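Local structure of glycerol-3-phosphate dehydrogenase [NAD(+)] (Dunaliella salina, 6IUY) at residues E534-K539 / D545-E550; I590-H595 / C610-M615. The protein probably catalyses the NAD-dependent interconversion of sn-glycerol 3-phosphate and dihydroxyacetone phosphate, and carries a haloacid dehalogenase-like, magnesium-binding domain as well. All blocks are in the same frame, centred on the assembly; numbering follows the deposited sequence.

Interaction 1: E534-K539 / D545-E550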
loop_
_atom_site.group_PDB
_atom_site.type_symbol
_atom_site.label_atom_id
_atom_site.label_comp_id
_atom_site.label_asym_id
_atom_site.label_seq_id
_atom_site.Cartn_x
_atom_site.Cartn_y
_atom_site.Cartn_z
ATOM N N GLU A 534 24.190 -7.500 -5.703
ATOM C CA GLU A 534 24.309 -8.918 -6.017
ATOM C C GLU A 534 25.774 -9.283 -6.266
ATOM O O GLU A 534 26.302 -10.213 -5.643
ATOM C CB GLU A 534 23.462 -9.280 -7.236
ATOM C CG GLU A 534 23.713 -10.709 -7.791
ATOM C CD GLU A 534 22.723 -11.083 -8.896
ATOM O OE1 GLU A 534 22.749 -10.465 -9.982
ATOM O OE2 GLU A 534 21.892 -11.980 -8.681
ATOM N N ALA A 535 26.432 -8.555 -7.170
ATOM C CA ALA A 535 27.845 -8.811 -7.474
ATOM C C ALA A 535 28.734 -8.647 -6.244
ATOM O O ALA A 535 29.632 -9.450 -6.006
ATOM C CB ALA A 535 28.313 -7.907 -8.594
ATOM N N TRP A 536 28.484 -7.625 -5.439
ATOM C CA TRP A 536 29.267 -7.441 -4.218
ATOM C C TRP A 536 29.175 -8.651 -3.295
ATOM O O TRP A 536 30.180 -9.116 -2.755
ATOM C CB TRP A 536 28.787 -6.213 -3.473
ATOM C CG TRP A 536 29.513 -5.860 -2.199
ATOM C CD1 TRP A 536 30.596 -5.042 -2.075
ATOM C CD2 TRP A 536 29.158 -6.254 -0.866
ATOM N NE1 TRP A 536 30.950 -4.916 -0.753
ATOM C CE2 TRP A 536 30.085 -5.652 0.010
ATOM C CE3 TRP A 536 28.150 -7.058 -0.328
ATOM C CZ2 TRP A 536 30.037 -5.833 1.386
ATOM C CZ3 TRP A 536 28.106 -7.238 1.034
ATOM C CH2 TRP A 536 29.042 -6.629 1.877
ATOM N N ALA A 537 27.957 -9.138 -3.101
ATOM C CA ALA A 537 27.711 -10.212 -2.147
ATOM C C ALA A 537 28.281 -11.519 -2.681
ATOM O O ALA A 537 28.828 -12.303 -1.924
ATOM C CB ALA A 537 26.203 -10.337 -1.840
ATOM N N GLN A 538 28.181 -11.757 -3.986
ATOM C CA GLN A 538 28.837 -12.928 -4.572
ATOM C C GLN A 538 30.344 -12.941 -4.313
ATOM O O GLN A 538 30.936 -13.989 -4.032
ATOM C CB GLN A 538 28.595 -12.996 -6.074
ATOM C CG GLN A 538 27.229 -13.471 -6.423
ATOM C CD GLN A 538 26.866 -13.175 -7.849
ATOM O OE1 GLN A 538 27.526 -12.382 -8.520
ATOM N NE2 GLN A 538 25.808 -13.807 -8.326
ATOM N N LYS A 539 30.968 -11.776 -4.415
ATOM C CA LYS A 539 32.411 -11.696 -4.258
ATOM C C LYS A 539 32.823 -11.796 -2.791
ATOM O O LYS A 539 33.796 -12.475 -2.463
ATOM C CB LYS A 539 32.935 -10.399 -4.883
ATOM C CG LYS A 539 32.839 -10.400 -6.398
ATOM C CD LYS A 539 33.080 -9.018 -6.976
ATOM C CE LYS A 539 32.859 -9.004 -8.477
ATOM N NZ LYS A 539 33.770 -9.963 -9.156
ATOM N N ASP A 545 37.491 -10.023 0.254
ATOM C CA ASP A 545 37.128 -9.111 1.330
ATOM C C ASP A 545 37.497 -7.652 1.025
ATOM O O ASP A 545 37.188 -6.748 1.804
ATOM C CB ASP A 545 37.795 -9.548 2.627
ATOM C CG ASP A 545 39.290 -9.306 2.615
ATOM O OD1 ASP A 545 39.837 -8.997 3.695
ATOM O OD2 ASP A 545 39.909 -9.415 1.525
ATOM N N GLN A 546 38.149 -7.426 -0.109
ATOM C CA GLN A 546 38.566 -6.081 -0.487
ATOM C C GLN A 546 37.598 -5.346 -1.433
ATOM O O GLN A 546 37.615 -4.123 -1.498
ATOM C CB GLN A 546 39.952 -6.146 -1.125
ATOM C CG GLN A 546 41.044 -6.609 -0.165
ATOM C CD GLN A 546 42.240 -7.178 -0.894
ATOM O OE1 GLN A 546 42.139 -7.597 -2.050
ATOM N NE2 GLN A 546 43.388 -7.200 -0.221
ATOM N N VAL A 547 36.758 -6.072 -2.163
ATOM C CA VAL A 547 35.850 -5.423 -3.101
ATOM C C VAL A 547 34.924 -4.427 -2.386
ATOM O O VAL A 547 34.491 -4.654 -1.251
ATOM C CB VAL A 547 35.008 -6.446 -3.878
ATOM C CG1 VAL A 547 33.943 -7.053 -2.981
ATOM C CG2 VAL A 547 34.375 -5.785 -5.089
ATOM N N THR A 548 34.662 -3.297 -3.041
ATOM C CA THR A 548 33.822 -2.263 -2.458
ATOM C C THR A 548 32.745 -1.863 -3.450
ATOM O O THR A 548 32.887 -2.102 -4.650
ATOM C CB THR A 548 34.637 -1.010 -2.079
ATOM O OG1 THR A 548 35.311 -0.524 -3.241
ATOM C CG2 THR A 548 35.676 -1.327 -1.007
ATOM N N PHE A 549 31.688 -1.225 -2.960
ATOM C CA PHE A 549 30.650 -0.710 -3.850
ATOM C C PHE A 549 31.195 0.385 -4.768
ATOM O O PHE A 549 30.804 0.507 -5.941
ATOM C CB PHE A 549 29.470 -0.191 -3.035
ATOM C CG PHE A 549 28.568 -1.287 -2.520
ATOM C CD1 PHE A 549 27.554 -1.795 -3.320
ATOM C CD2 PHE A 549 28.747 -1.811 -1.247
ATOM C CE1 PHE A 549 26.731 -2.805 -2.864
ATOM C CE2 PHE A 549 27.916 -2.825 -0.778
ATOM C CZ PHE A 549 26.908 -3.318 -1.592
ATOM N N GLU A 550 32.129 1.169 -4.253
ATOM C CA GLU A 550 32.698 2.217 -5.076
ATOM C C GLU A 550 33.441 1.632 -6.268
ATOM O O GLU A 550 33.256 2.083 -7.398
ATOM C CB GLU A 550 33.631 3.097 -4.260
ATOM C CG GLU A 550 34.048 4.326 -5.031
ATOM C CD GLU A 550 34.829 5.312 -4.184
ATOM O OE1 GLU A 550 35.267 4.929 -3.067
ATOM O OE2 GLU A 550 34.996 6.466 -4.640
#
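Trp-536 and Phe-549 form an offset face-to-face stack between two consecutive helices, 528-541 and 549-556, of the helical C-terminal dehydrogenase domain. The five-membered ring of Trp-536 lies over the Phe-549 ring, with centroids 4.1 Å apart and planes tilted by 18°. Phe-549 CE2 makes the close approach, 3.6 Å from Trp-536 CD2. Trp-536 CB adds a CH-pi contact to the same phenyl face. The indole reaches across because CG stands anti to the backbone N (chi1 -179°). Its pyrrole side also meets Val-547, whose CG1 is 4.0 Å from Trp-536 CD1. Val-547 CG1 and CG2 pack against the aliphatic part of Lys-539, CB and CD respectively. With an alanine here instead of Trp-536, Phe-549 would probably lose the ring that covers one of its faces, and a gap would be likely to open beside Val-547.

Farther out, Thr-548 holds the N-cap position of helix 549-556, and its OG1 accepts a hydrogen bond from Lys-551 N. Leu-552 of that helix touches Trp-536, Lys-539 and Val-547. Asn-529, which binds dihydroxyacetone phosphate, has its side chain about 7 Å from that of Phe-549. Val-547 O is hydrogen-bonded to Arg-540 NH2, and it lies 3.6 Å from Trp-536 NE1.

Interaction 2: I590-H595 / C610-M615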
loop_
_atom_site.group_PDB
_atom_site.type_symbol
_atom_site.label_atom_id
_atom_site.label_comp_id
_atom_site.label_asym_id
_atom_site.label_seq_id
_atom_site.Cartn_x
_atom_site.Cartn_y
_atom_site.Cartn_z
ATOM N N ILE A 590 21.633 -4.076 7.050
ATOM C CA ILE A 590 22.146 -3.779 5.704
ATOM C C ILE A 590 23.398 -2.882 5.738
ATOM O O ILE A 590 24.345 -3.101 4.975
ATOM C CB ILE A 590 21.079 -3.096 4.827
ATOM C CG1 ILE A 590 19.956 -4.073 4.476
ATOM C CG2 ILE A 590 21.721 -2.529 3.570
ATOM C CD1 ILE A 590 18.787 -3.436 3.718
ATOM N N ASN A 591 23.396 -1.876 6.614
ATOM C CA ASN A 591 24.532 -0.959 6.743
ATOM C C ASN A 591 25.726 -1.641 7.400
ATOM O O ASN A 591 26.872 -1.477 6.982
ATOM C CB ASN A 591 24.137 0.293 7.541
ATOM C CG ASN A 591 25.113 1.452 7.338
ATOM O OD1 ASN A 591 26.004 1.683 8.169
ATOM N ND2 ASN A 591 24.959 2.178 6.224
ATOM N N ARG A 592 25.441 -2.421 8.433
ATOM C CA ARG A 592 26.453 -3.216 9.089
ATOM C C ARG A 592 27.086 -4.243 8.140
ATOM O O ARG A 592 28.263 -4.590 8.294
ATOM C CB ARG A 592 25.844 -3.896 10.307
ATOM C CG ARG A 592 25.467 -2.914 11.402
ATOM C CD ARG A 592 26.261 -3.232 12.654
ATOM N NE ARG A 592 25.609 -4.271 13.440
ATOM C CZ ARG A 592 26.194 -5.009 14.381
ATOM N NH1 ARG A 592 27.482 -4.864 14.669
ATOM N NH2 ARG A 592 25.470 -5.917 15.024
ATOM N N ILE A 593 26.317 -4.715 7.159
ATOM C CA ILE A 593 26.825 -5.658 6.140
ATOM C C ILE A 593 27.692 -4.951 5.109
ATOM O O ILE A 593 28.803 -5.386 4.808
ATOM C CB ILE A 593 25.666 -6.386 5.412
ATOM C CG1 ILE A 593 24.981 -7.359 6.373
ATOM C CG2 ILE A 593 26.170 -7.125 4.157
ATOM C CD1 ILE A 593 23.753 -7.958 5.828
ATOM N N ILE A 594 27.165 -3.867 4.548
ATOM C CA ILE A 594 27.971 -2.992 3.707
ATOM C C ILE A 594 29.324 -2.685 4.342
ATOM O O ILE A 594 30.352 -2.736 3.676
ATOM C CB ILE A 594 27.271 -1.670 3.444
ATOM C CG1 ILE A 594 26.100 -1.876 2.477
ATOM C CG2 ILE A 594 28.283 -0.641 2.906
ATOM C CD1 ILE A 594 25.005 -0.860 2.668
ATOM N N HIS A 595 29.327 -2.364 5.630
ATOM C CA HIS A 595 30.568 -1.922 6.258
ATOM C C HIS A 595 31.328 -3.038 6.968
ATOM O O HIS A 595 32.354 -2.791 7.583
ATOM C CB HIS A 595 30.272 -0.760 7.200
ATOM C CG HIS A 595 29.905 0.487 6.467
ATOM N ND1 HIS A 595 30.799 1.156 5.655
ATOM C CD2 HIS A 595 28.732 1.160 6.364
ATOM C CE1 HIS A 595 30.200 2.194 5.103
ATOM N NE2 HIS A 595 28.943 2.223 5.519
ATOM N N CYS A 610 20.956 -6.936 13.881
ATOM C CA CYS A 610 21.032 -5.512 14.182
ATOM C C CYS A 610 21.766 -5.272 15.497
ATOM O O CYS A 610 22.421 -4.240 15.663
ATOM C CB CYS A 610 19.642 -4.894 14.236
ATOM S SG CYS A 610 18.589 -5.620 15.496
ATOM N N SER A 611 21.672 -6.229 16.424
ATOM C CA SER A 611 22.289 -6.065 17.744
ATOM C C SER A 611 23.480 -7.001 17.975
ATOM O O SER A 611 24.247 -6.791 18.906
ATOM C CB SER A 611 21.248 -6.265 18.859
ATOM O OG SER A 611 20.540 -7.495 18.719
ATOM N N MET A 612 23.646 -8.020 17.135
ATOM C CA MET A 612 24.727 -8.984 17.333
ATOM C C MET A 612 26.089 -8.299 17.389
ATOM O O MET A 612 26.269 -7.230 16.816
ATOM C CB MET A 612 24.718 -10.043 16.233
ATOM C CG MET A 612 24.702 -9.495 14.812
ATOM S SD MET A 612 25.192 -10.753 13.613
ATOM C CE MET A 612 26.978 -10.730 13.790
ATOM N N PRO A 613 27.052 -8.902 18.102
ATOM C CA PRO A 613 28.372 -8.266 18.184
ATOM C C PRO A 613 29.061 -8.325 16.835
ATOM O O PRO A 613 28.885 -9.309 16.127
ATOM C CB PRO A 613 29.118 -9.112 19.230
ATOM C CG PRO A 613 28.029 -9.853 19.978
ATOM C CD PRO A 613 26.967 -10.106 18.947
ATOM N N SER A 614 29.828 -7.299 16.491
ATOM C CA SER A 614 30.537 -7.273 15.219
ATOM C C SER A 614 31.442 -8.495 15.042
ATOM O O SER A 614 31.901 -9.080 16.021
ATOM C CB SER A 614 31.364 -5.990 15.100
ATOM O OG SER A 614 30.581 -4.860 15.421
ATOM N N MET A 615 31.682 -8.874 13.788
ATOM C CA MET A 615 32.627 -9.937 13.450
ATOM C C MET A 615 34.068 -9.434 13.547
ATOM O O MET A 615 34.322 -8.235 13.374
ATOM C CB MET A 615 32.369 -10.459 12.037
ATOM C CG MET A 615 33.142 -9.684 10.960
ATOM S SD MET A 615 32.873 -10.252 9.266
ATOM C CE MET A 615 31.189 -9.711 8.986
#
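The guanidinium of Arg-592 points edge-on into the backbone of the 610-615 loop. Its NH2 donates to Met-612 O in a nearly straight hydrogen bond, with an N-H...O angle of 170°. The modelled length, 2.4 Å from NH2 to Met-612 O, is very short, so its exact value is doubtful. The other terminal nitrogen, NH1, is turned toward Ser-614. Ser-614 OG lies near the guanidinium plane, 3.2 Å from NH1. Cys-610 O approaches obliquely instead, 3.5 Å from Arg-592 NH2. Met-612 CG also lies against the same NH2, 3.7 Å away.

The arginine chain is bent twice on its way to the loop. Chi2 is -119° and chi3 is -85°, and these turns set the terminal nitrogens against the loop backbone. NE is buried by the contact and has no partner in the model.

Two further partners fix the rotation of the guanidinium. Glu-597 OE1 forms a salt bridge with NH1, and Ala-609 O accepts a second bond from NH2.

The contact is a surface one, away from the dinucleotide, substrate and magnesium sites. It ties the C-terminal tail to the last turns of helix 585-594. On its other sides that helix packs through Ile-590 and Ile-593 on helix 454-477, and through Asn-591 and Ile-594 on helix 564-577.

Interaction 1 is buried and interaction 2 lies at the surface, yet both belong to the same end of the molecule, with centres 16 Å apart. The first joins helix 528-541 to the start of helix 549-556 and the loop leading into it, by aromatic and aliphatic packing. The second joins a helix to the C-terminal loop through a charged side chain and a backbone carbonyl. They meet at helix 585-594. Trp-536 CH2 packs 3.2 Å from Ile-593 O, and Phe-549 CE2 packs 3.8 Å from Ile-594 CG1. One part of this helix thus borders the aromatic stack, while Arg-592 reaches from it to the tail. Along the chain, interaction 1 closes before interaction 2 opens.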